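Local coordinates for peptide ABC transporter, peptide-binding protein (Thermus thermophilus, PDB 2D5W) that binds oligopeptides, here a pentapeptide, and probably hands them to an ABC transporter for uptake, at residues Q14-L19 with Y249-N254; S34-Y39 with N222-E227; V260-G265 with P553-K558. One frame throughout, in Å; residues are numbered along the deposited sequence.

Contact 1 of 3, residues Q14-L19 with Y249-N254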
loop_
_atom_site.group_PDB
_atom_site.type_symbol
_atom_site.label_atom_id
_atom_site.label_comp_id
_atom_site.label_asym_id
_atom_site.label_seq_id
_atom_site.Cartn_x
_atom_site.Cartn_y
_atom_site.Cartn_z
ATOM N N GLN A 14 10.551 -5.697 -6.540
ATOM C CA GLN A 14 9.803 -6.509 -5.586
ATOM C C GLN A 14 8.801 -7.331 -6.374
ATOM O O GLN A 14 8.322 -6.894 -7.420
ATOM C CB GLN A 14 9.089 -5.620 -4.569
ATOM C CG GLN A 14 10.061 -4.860 -3.684
ATOM C CD GLN A 14 9.385 -3.939 -2.696
ATOM O OE1 GLN A 14 8.222 -4.128 -2.338
ATOM N NE2 GLN A 14 10.119 -2.938 -2.235
ATOM N N GLU A 15 8.491 -8.520 -5.874
ATOM C CA GLU A 15 7.566 -9.424 -6.546
ATOM C C GLU A 15 6.382 -9.782 -5.652
ATOM O O GLU A 15 6.544 -9.981 -4.452
ATOM C CB GLU A 15 8.313 -10.700 -6.941
ATOM C CG GLU A 15 7.505 -11.694 -7.758
ATOM C CD GLU A 15 8.345 -12.859 -8.262
ATOM O OE1 GLU A 15 9.590 -12.795 -8.148
ATOM O OE2 GLU A 15 7.766 -13.835 -8.785
ATOM N N PRO A 16 5.172 -9.856 -6.226
ATOM C CA PRO A 16 4.006 -10.207 -5.407
ATOM C C PRO A 16 4.182 -11.596 -4.798
ATOM O O PRO A 16 4.691 -12.503 -5.453
ATOM C CB PRO A 16 2.856 -10.192 -6.410
ATOM C CG PRO A 16 3.318 -9.237 -7.466
ATOM C CD PRO A 16 4.779 -9.573 -7.617
ATOM N N ARG A 17 3.762 -11.769 -3.549
ATOM C CA ARG A 17 3.860 -13.079 -2.915
ATOM C C ARG A 17 2.748 -13.978 -3.463
ATOM O O ARG A 17 2.942 -15.180 -3.644
ATOM C CB ARG A 17 3.744 -12.942 -1.398
ATOM C CG ARG A 17 3.797 -14.267 -0.631
ATOM C CD ARG A 17 5.000 -15.126 -1.022
ATOM N NE ARG A 17 5.080 -16.365 -0.243
ATOM C CZ ARG A 17 5.570 -16.448 0.990
ATOM N NH1 ARG A 17 5.596 -17.618 1.616
ATOM N NH2 ARG A 17 6.047 -15.369 1.595
ATOM N N VAL A 18 1.585 -13.378 -3.705
ATOM C CA VAL A 18 0.419 -14.058 -4.273
ATOM C C VAL A 18 -0.194 -13.077 -5.268
ATOM O O VAL A 18 0.143 -11.888 -5.251
ATOM C CB VAL A 18 -0.639 -14.446 -3.200
ATOM C CG1 VAL A 18 -0.074 -15.512 -2.279
ATOM C CG2 VAL A 18 -1.071 -13.224 -2.411
ATOM N N LEU A 19 -1.097 -13.557 -6.118
ATOM C CA LEU A 19 -1.679 -12.696 -7.135
ATOM C C LEU A 19 -3.088 -13.099 -7.546
ATOM O O LEU A 19 -3.447 -14.277 -7.492
ATOM C CB LEU A 19 -0.781 -12.729 -8.376
ATOM C CG LEU A 19 -1.056 -11.792 -9.553
ATOM C CD1 LEU A 19 -0.611 -10.385 -9.191
ATOM C CD2 LEU A 19 -0.303 -12.279 -10.789
ATOM N N TYR A 249 6.421 -8.197 -16.548
ATOM C CA TYR A 249 7.079 -7.597 -15.397
ATOM C C TYR A 249 8.292 -8.473 -15.114
ATOM O O TYR A 249 8.167 -9.694 -15.000
ATOM C CB TYR A 249 6.163 -7.607 -14.174
ATOM C CG TYR A 249 5.404 -6.323 -13.954
ATOM C CD1 TYR A 249 5.821 -5.399 -12.993
ATOM C CD2 TYR A 249 4.266 -6.028 -14.704
ATOM C CE1 TYR A 249 5.123 -4.217 -12.783
ATOM C CE2 TYR A 249 3.563 -4.849 -14.502
ATOM C CZ TYR A 249 3.994 -3.948 -13.544
ATOM O OH TYR A 249 3.283 -2.787 -13.352
ATOM N N ARG A 250 9.465 -7.853 -15.037
ATOM C CA ARG A 250 10.707 -8.552 -14.734
ATOM C C ARG A 250 11.108 -8.130 -13.330
ATOM O O ARG A 250 11.152 -6.939 -13.022
ATOM C CB ARG A 250 11.806 -8.169 -15.725
ATOM C CG ARG A 250 11.713 -8.880 -17.062
ATOM C CD ARG A 250 12.878 -8.491 -17.954
ATOM N NE ARG A 250 14.167 -8.751 -17.318
ATOM C CZ ARG A 250 15.333 -8.322 -17.790
ATOM N NH1 ARG A 250 16.458 -8.603 -17.147
ATOM N NH2 ARG A 250 15.372 -7.603 -18.905
ATOM N N PHE A 251 11.398 -9.112 -12.483
ATOM C CA PHE A 251 11.763 -8.853 -11.098
ATOM C C PHE A 251 13.241 -9.040 -10.819
ATOM O O PHE A 251 13.802 -10.107 -11.065
ATOM C CB PHE A 251 10.946 -9.766 -10.184
ATOM C CG PHE A 251 9.469 -9.644 -10.395
ATOM C CD1 PHE A 251 8.807 -8.469 -10.057
ATOM C CD2 PHE A 251 8.745 -10.674 -10.987
ATOM C CE1 PHE A 251 7.450 -8.316 -10.310
ATOM C CE2 PHE A 251 7.381 -10.527 -11.244
ATOM C CZ PHE A 251 6.737 -9.345 -10.903
ATOM N N ILE A 252 13.863 -7.983 -10.306
ATOM C CA ILE A 252 15.279 -8.001 -9.944
ATOM C C ILE A 252 15.326 -7.387 -8.546
ATOM O O ILE A 252 15.191 -6.174 -8.382
ATOM C CB ILE A 252 16.123 -7.187 -10.951
ATOM C CG1 ILE A 252 15.958 -7.781 -12.357
ATOM C CG2 ILE A 252 17.596 -7.218 -10.542
ATOM C CD1 ILE A 252 16.692 -7.020 -13.450
ATOM N N GLN A 253 15.508 -8.242 -7.541
ATOM C CA GLN A 253 15.491 -7.834 -6.137
ATOM C C GLN A 253 16.525 -6.813 -5.690
ATOM O O GLN A 253 16.219 -5.925 -4.888
ATOM C CB GLN A 253 15.594 -9.068 -5.239
ATOM C CG GLN A 253 15.254 -8.789 -3.782
ATOM C CD GLN A 253 15.516 -9.976 -2.881
ATOM O OE1 GLN A 253 15.412 -11.129 -3.300
ATOM N NE2 GLN A 253 15.844 -9.699 -1.626
ATOM N N ASN A 254 17.754 -6.949 -6.168
ATOM C CA ASN A 254 18.784 -5.997 -5.789
ATOM C C ASN A 254 18.579 -4.764 -6.658
ATOM O O ASN A 254 18.655 -4.842 -7.885
ATOM C CB ASN A 254 20.174 -6.592 -6.004
ATOM C CG ASN A 254 21.272 -5.631 -5.614
ATOM O OD1 ASN A 254 21.514 -4.640 -6.301
ATOM N ND2 ASN A 254 21.932 -5.904 -4.493
#

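Contact 2 of 3, residues S34-Y39 with N222-E227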
loop_
_atom_site.group_PDB
_atom_site.type_symbol
_atom_site.label_atom_id
_atom_site.label_comp_id
_atom_site.label_asym_id
_atom_site.label_seq_id
_atom_site.Cartn_x
_atom_site.Cartn_y
_atom_site.Cartn_z
ATOM N N SER A 34 -0.646 -4.614 -6.222
ATOM C CA SER A 34 -1.741 -3.762 -6.664
ATOM C C SER A 34 -1.468 -3.124 -8.021
ATOM O O SER A 34 -2.367 -3.015 -8.852
ATOM C CB SER A 34 -2.015 -2.677 -5.628
ATOM O OG SER A 34 -2.738 -3.208 -4.533
ATOM N N GLU A 35 -0.233 -2.700 -8.252
ATOM C CA GLU A 35 0.104 -2.080 -9.528
ATOM C C GLU A 35 -0.087 -3.067 -10.676
ATOM O O GLU A 35 -0.723 -2.753 -11.681
ATOM C CB GLU A 35 1.548 -1.592 -9.515
ATOM C CG GLU A 35 1.931 -0.819 -10.762
ATOM C CD GLU A 35 3.409 -0.517 -10.809
ATOM O OE1 GLU A 35 4.171 -1.359 -11.324
ATOM O OE2 GLU A 35 3.809 0.556 -10.315
ATOM N N ILE A 36 0.464 -4.265 -10.523
ATOM C CA ILE A 36 0.350 -5.288 -11.548
ATOM C C ILE A 36 -1.108 -5.651 -11.791
ATOM O O ILE A 36 -1.534 -5.832 -12.934
ATOM C CB ILE A 36 1.133 -6.555 -11.143
ATOM C CG1 ILE A 36 2.631 -6.259 -11.195
ATOM C CG2 ILE A 36 0.783 -7.723 -12.064
ATOM C CD1 ILE A 36 3.497 -7.378 -10.673
ATOM N N GLU A 37 -1.884 -5.737 -10.719
ATOM C CA GLU A 37 -3.278 -6.109 -10.871
ATOM C C GLU A 37 -4.131 -5.109 -11.636
ATOM O O GLU A 37 -5.218 -5.456 -12.085
ATOM C CB GLU A 37 -3.879 -6.447 -9.510
ATOM C CG GLU A 37 -3.355 -7.788 -9.013
ATOM C CD GLU A 37 -3.963 -8.236 -7.711
ATOM O OE1 GLU A 37 -3.644 -9.365 -7.275
ATOM O OE2 GLU A 37 -4.750 -7.469 -7.121
ATOM N N GLN A 38 -3.655 -3.878 -11.806
ATOM C CA GLN A 38 -4.425 -2.915 -12.590
ATOM C C GLN A 38 -4.510 -3.430 -14.024
ATOM O O GLN A 38 -5.514 -3.227 -14.711
ATOM C CB GLN A 38 -3.748 -1.553 -12.624
ATOM C CG GLN A 38 -3.669 -0.827 -11.314
ATOM C CD GLN A 38 -2.910 0.460 -11.491
ATOM O OE1 GLN A 38 -3.481 1.550 -11.447
ATOM N NE2 GLN A 38 -1.614 0.340 -11.734
ATOM N N TYR A 39 -3.448 -4.087 -14.479
ATOM C CA TYR A 39 -3.416 -4.624 -15.832
ATOM C C TYR A 39 -4.372 -5.800 -15.995
ATOM O O TYR A 39 -4.933 -6.013 -17.071
ATOM C CB TYR A 39 -1.998 -5.088 -16.195
ATOM C CG TYR A 39 -0.998 -3.965 -16.345
ATOM C CD1 TYR A 39 -0.420 -3.356 -15.229
ATOM C CD2 TYR A 39 -0.664 -3.477 -17.607
ATOM C CE1 TYR A 39 0.464 -2.282 -15.372
ATOM C CE2 TYR A 39 0.213 -2.407 -17.762
ATOM C CZ TYR A 39 0.771 -1.813 -16.643
ATOM O OH TYR A 39 1.618 -0.740 -16.810
ATOM N N ASN A 222 11.100 -14.602 -11.143
ATOM C CA ASN A 222 11.622 -14.034 -12.377
ATOM C C ASN A 222 10.716 -13.059 -13.120
ATOM O O ASN A 222 11.130 -11.942 -13.430
ATOM C CB ASN A 222 12.023 -15.176 -13.320
ATOM C CG ASN A 222 12.583 -14.681 -14.638
ATOM O OD1 ASN A 222 11.848 -14.200 -15.499
ATOM N ND2 ASN A 222 13.897 -14.795 -14.801
ATOM N N SER A 223 9.478 -13.454 -13.398
ATOM C CA SER A 223 8.607 -12.584 -14.171
ATOM C C SER A 223 7.142 -12.977 -14.157
ATOM O O SER A 223 6.783 -14.094 -13.801
ATOM C CB SER A 223 9.073 -12.594 -15.628
ATOM O OG SER A 223 9.022 -13.918 -16.143
ATOM N N ILE A 224 6.304 -12.025 -14.554
ATOM C CA ILE A 224 4.870 -12.241 -14.701
ATOM C C ILE A 224 4.570 -11.756 -16.120
ATOM O O ILE A 224 4.809 -10.591 -16.458
ATOM C CB ILE A 224 4.046 -11.451 -13.660
ATOM C CG1 ILE A 224 4.122 -12.168 -12.306
ATOM C CG2 ILE A 224 2.592 -11.325 -14.118
ATOM C CD1 ILE A 224 3.523 -11.398 -11.150
ATOM N N GLU A 225 4.084 -12.667 -16.956
ATOM C CA GLU A 225 3.782 -12.352 -18.344
ATOM C C GLU A 225 2.281 -12.309 -18.558
ATOM O O GLU A 225 1.563 -13.227 -18.163
ATOM C CB GLU A 225 4.404 -13.405 -19.262
ATOM C CG GLU A 225 5.864 -13.708 -18.962
ATOM C CD GLU A 225 6.450 -14.744 -19.904
ATOM O OE1 GLU A 225 7.558 -15.245 -19.621
ATOM O OE2 GLU A 225 5.807 -15.053 -20.929
ATOM N N MET A 226 1.821 -11.245 -19.203
ATOM C CA MET A 226 0.404 -11.041 -19.470
ATOM C C MET A 226 0.200 -10.777 -20.960
ATOM O O MET A 226 1.111 -10.320 -21.652
ATOM C CB MET A 226 -0.101 -9.847 -18.649
ATOM C CG MET A 226 0.180 -9.984 -17.150
ATOM S SD MET A 226 -0.273 -8.553 -16.148
ATOM C CE MET A 226 1.179 -7.526 -16.357
ATOM N N GLU A 227 -0.995 -11.080 -21.452
ATOM C CA GLU A 227 -1.314 -10.854 -22.854
ATOM C C GLU A 227 -2.650 -10.126 -22.938
ATOM O O GLU A 227 -3.450 -10.167 -22.002
ATOM C CB GLU A 227 -1.375 -12.182 -23.613
ATOM C CG GLU A 227 -2.441 -13.135 -23.122
ATOM C CD GLU A 227 -2.544 -14.378 -23.980
ATOM O OE1 GLU A 227 -2.721 -14.238 -25.209
ATOM O OE2 GLU A 227 -2.455 -15.493 -23.429
#

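Contact 3 of 3, residues V260-G265 with P553-K558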
loop_
_atom_site.group_PDB
_atom_site.type_symbol
_atom_site.label_atom_id
_atom_site.label_comp_id
_atom_site.label_asym_id
_atom_site.label_seq_id
_atom_site.Cartn_x
_atom_site.Cartn_y
_atom_site.Cartn_z
ATOM N N VAL A 260 21.274 -1.499 -13.266
ATOM C CA VAL A 260 22.129 -1.921 -14.370
ATOM C C VAL A 260 21.276 -2.426 -15.535
ATOM O O VAL A 260 21.526 -2.085 -16.691
ATOM C CB VAL A 260 23.116 -3.030 -13.916
ATOM C CG1 VAL A 260 23.858 -3.605 -15.116
ATOM C CG2 VAL A 260 24.114 -2.456 -12.914
ATOM N N ALA A 261 20.259 -3.229 -15.234
ATOM C CA ALA A 261 19.388 -3.751 -16.284
ATOM C C ALA A 261 18.647 -2.611 -16.992
ATOM O O ALA A 261 18.514 -2.605 -18.218
ATOM C CB ALA A 261 18.391 -4.746 -15.690
ATOM N N VAL A 262 18.175 -1.637 -16.224
ATOM C CA VAL A 262 17.460 -0.505 -16.806
ATOM C C VAL A 262 18.382 0.305 -17.720
ATOM O O VAL A 262 17.984 0.709 -18.816
ATOM C CB VAL A 262 16.867 0.400 -15.698
ATOM C CG1 VAL A 262 16.334 1.696 -16.299
ATOM C CG2 VAL A 262 15.740 -0.339 -14.981
ATOM N N ILE A 263 19.615 0.533 -17.283
ATOM C CA ILE A 263 20.568 1.276 -18.102
ATOM C C ILE A 263 20.846 0.518 -19.402
ATOM O O ILE A 263 21.005 1.126 -20.464
ATOM C CB ILE A 263 21.905 1.485 -17.352
ATOM C CG1 ILE A 263 21.683 2.386 -16.133
ATOM C CG2 ILE A 263 22.947 2.092 -18.288
ATOM C CD1 ILE A 263 22.878 2.478 -15.212
ATOM N N GLY A 264 20.885 -0.809 -19.308
ATOM C CA GLY A 264 21.162 -1.656 -20.460
ATOM C C GLY A 264 20.222 -1.536 -21.644
ATOM O O GLY A 264 20.608 -1.851 -22.773
ATOM N N GLY A 265 18.981 -1.128 -21.396
ATOM C CA GLY A 265 18.037 -0.938 -22.483
ATOM C C GLY A 265 16.983 -1.990 -22.766
ATOM O O GLY A 265 16.113 -1.752 -23.601
ATOM N N PRO A 553 10.902 7.616 -8.981
ATOM C CA PRO A 553 11.582 7.933 -10.236
ATOM C C PRO A 553 11.069 6.948 -11.288
ATOM O O PRO A 553 10.878 5.764 -10.999
ATOM C CB PRO A 553 13.049 7.703 -9.899
ATOM C CG PRO A 553 12.987 6.557 -8.941
ATOM C CD PRO A 553 11.796 6.888 -8.060
ATOM N N TYR A 554 10.811 7.443 -12.492
ATOM C CA TYR A 554 10.352 6.597 -13.585
ATOM C C TYR A 554 11.282 6.751 -14.773
ATOM O O TYR A 554 11.647 7.869 -15.140
ATOM C CB TYR A 554 8.926 6.959 -14.007
ATOM C CG TYR A 554 7.885 6.597 -12.979
ATOM C CD1 TYR A 554 7.341 7.563 -12.138
ATOM C CD2 TYR A 554 7.472 5.275 -12.823
ATOM C CE1 TYR A 554 6.408 7.222 -11.167
ATOM C CE2 TYR A 554 6.544 4.925 -11.856
ATOM C CZ TYR A 554 6.018 5.900 -11.033
ATOM O OH TYR A 554 5.099 5.552 -10.072
ATOM N N VAL A 555 11.687 5.626 -15.352
ATOM C CA VAL A 555 12.555 5.623 -16.525
ATOM C C VAL A 555 11.681 5.038 -17.620
ATOM O O VAL A 555 11.213 3.902 -17.513
ATOM C CB VAL A 555 13.804 4.754 -16.301
ATOM C CG1 VAL A 555 14.724 4.840 -17.517
ATOM C CG2 VAL A 555 14.538 5.230 -15.054
ATOM N N VAL A 556 11.460 5.820 -18.672
ATOM C CA VAL A 556 10.567 5.416 -19.748
ATOM C C VAL A 556 11.219 5.520 -21.119
ATOM O O VAL A 556 11.737 6.573 -21.490
ATOM C CB VAL A 556 9.296 6.299 -19.715
ATOM C CG1 VAL A 556 8.302 5.842 -20.767
ATOM C CG2 VAL A 556 8.672 6.256 -18.325
ATOM N N ARG A 557 11.180 4.431 -21.880
ATOM C CA ARG A 557 11.781 4.431 -23.206
ATOM C C ARG A 557 11.086 5.422 -24.124
ATOM O O ARG A 557 9.858 5.542 -24.119
ATOM C CB ARG A 557 11.709 3.043 -23.842
ATOM C CG ARG A 557 12.573 2.923 -25.098
ATOM C CD ARG A 557 12.275 1.670 -25.898
ATOM N NE ARG A 557 12.403 0.443 -25.115
ATOM C CZ ARG A 557 13.555 -0.091 -24.719
ATOM N NH1 ARG A 557 14.710 0.486 -25.025
ATOM N NH2 ARG A 557 13.551 -1.218 -24.023
ATOM N N LYS A 558 11.874 6.136 -24.918
ATOM C CA LYS A 558 11.298 7.091 -25.848
ATOM C C LYS A 558 10.408 6.334 -26.821
ATOM O O LYS A 558 10.734 5.225 -27.245
ATOM C CB LYS A 558 12.409 7.852 -26.575
ATOM C CG LYS A 558 13.162 8.786 -25.633
ATOM C CD LYS A 558 14.270 9.557 -26.313
ATOM C CE LYS A 558 14.924 10.521 -25.334
ATOM N NZ LYS A 558 13.998 11.598 -24.870
#

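Contact 1 of 3, residues Q14-L19 with Y249-N254
F251 lies with one ring face under the side chain of E15. E15 CG sits 3.7 Å from the centroid of the F251 ring and only 15° off the ring normal, which identifies a CH-pi contact over the face, displaced toward the rim. The position follows from an extended E15 chain whose CG is anti to the backbone N (chi1 -175°). Beyond CG the carboxylate lies nearly flat on the ring, the two planes 9° apart, with E15 CD 3.5 Å from F251 CD2. E15 OE2 accepts hydrogen bonds from W218 NE1 and G221 N, which should fix the rotation of the group. Q14 contributes its backbone: Q14 O approaches F251 CD1 obliquely at 3.1 Å, and this buried oxygen has no polar partner in the model. At the far end of the ring, P16 CD rests 3.8 Å from F251 CZ. The amide of Q14 points to the ligand: Q14 NE2 bonds to the peptide backbone and Q14 OE1 to S443. The arrangement, a loop following strand 7-12 and leaning on the end of neighbouring strand 246-251 beside the bound peptide, belongs to the type II periplasmic binding protein fold.

Contact 2 of 3, residues S34-Y39 with N222-E227
I36 and Y39 of helix 31-40 pack on I224 and M226 of strand 223-228, an alpha/beta layer in which a helix covers one face of a mixed sheet. The axes of segments 34-39 and 223-227 approach to 10.6 Å and run 21° from parallel, a separation that side chains must fill. All cross-contact interactions are apolar. The methyl groups I36 CD1 and I224 CD1 meet at 4.0 Å, both on CG1 branches that stand anti to their own carbonyl carbons. M226 bends at its last torsion (chi3 -84°) and lodges beside the helix, with M226 SD 3.9 Å from Y39 CB and, more loosely, 4.3 Å from I36 CG2. Y39 offers mainly its CB, because the bond to CB points at the strand while the ring leads away; M226 CE meets the ring only obliquely. F251 and Y249 of the adjacent strand extend the apolar bed under I36. Polar bonds stay within each segment or go to other parts of the chain, such as the salt bridge of E225 to R217. On the helix, Q38 NE2 reaches back to E35 O, which also receives Q38 N. On the strand side, N222 and S223 face V219 together as a classic beta bulge, where S223 OG donates to N222 OD1 at 2.9 Å, in the carbonyl plane and on a lone pair.

Contact 3 of 3, residues V260-G265 with P553-K558
R557 grips the backbone of G265 with the end of its guanidinium group. R557 NH2 donates to G265 O at 2.7 Å with an N-H...O angle of 156°, while R557 NH1 adds a weak bond to the same G265 O at 3.0 Å, so one oxygen is held by both terminal nitrogens. That oxygen lies at the guanidinium edge, practically in its plane; seen from the carbonyl, the NH2 donor is tilted 32° from the carbonyl plane. A bend in the arginine chain (chi3 -56°) carries the group to this place, and R557 NE makes a salt bridge with D268, which probably helps to fix its orientation. G265 leaves helix 255-264 with positive phi, where a CB would collide with the preceding carbonyl oxygen; the arginine's charge is probably welcome beside this C-terminal end. A leucine in place of R557 would probably leave G265 O without these donors and D268 without its charged mate. Farther in, V262 and V555 reach tip to tip, V262 CG1 meeting V555 CG1 at 3.7 Å, and V262 CG1 stands 4.0 Å from V555 CB. Around this pair, V555 also touches F293 of strand 293-308 and L285 of helix 283-286, and I263 packs on that helix too. Helix 255-264 thus lies against the end of strand 544-557, which pairs antiparallel with strand 293-308.

Contacts 1 and 2 are close neighbours, their centres about 10 Å apart, and share one mixed sheet in which strands 223-228 and 246-251 run side by side. Y249 ties them: Y249 N lies 2.9 Å from I224 O and Y249 OH lies 2.6 Å from E35 OE1, both probable hydrogen bonds. Along the chain both segments of contact 2 fall between those of contact 1. Contact 3 begins afterwards, on helix 255-264 that follows strand 246-251, with its centre about 17 Å from contact 1 and 18 Å from contact 2. I252 packs on A261 at that junction. Contact 1 reaches the bound peptide through Q14 and contact 2 through S34, so both lie beside the binding site.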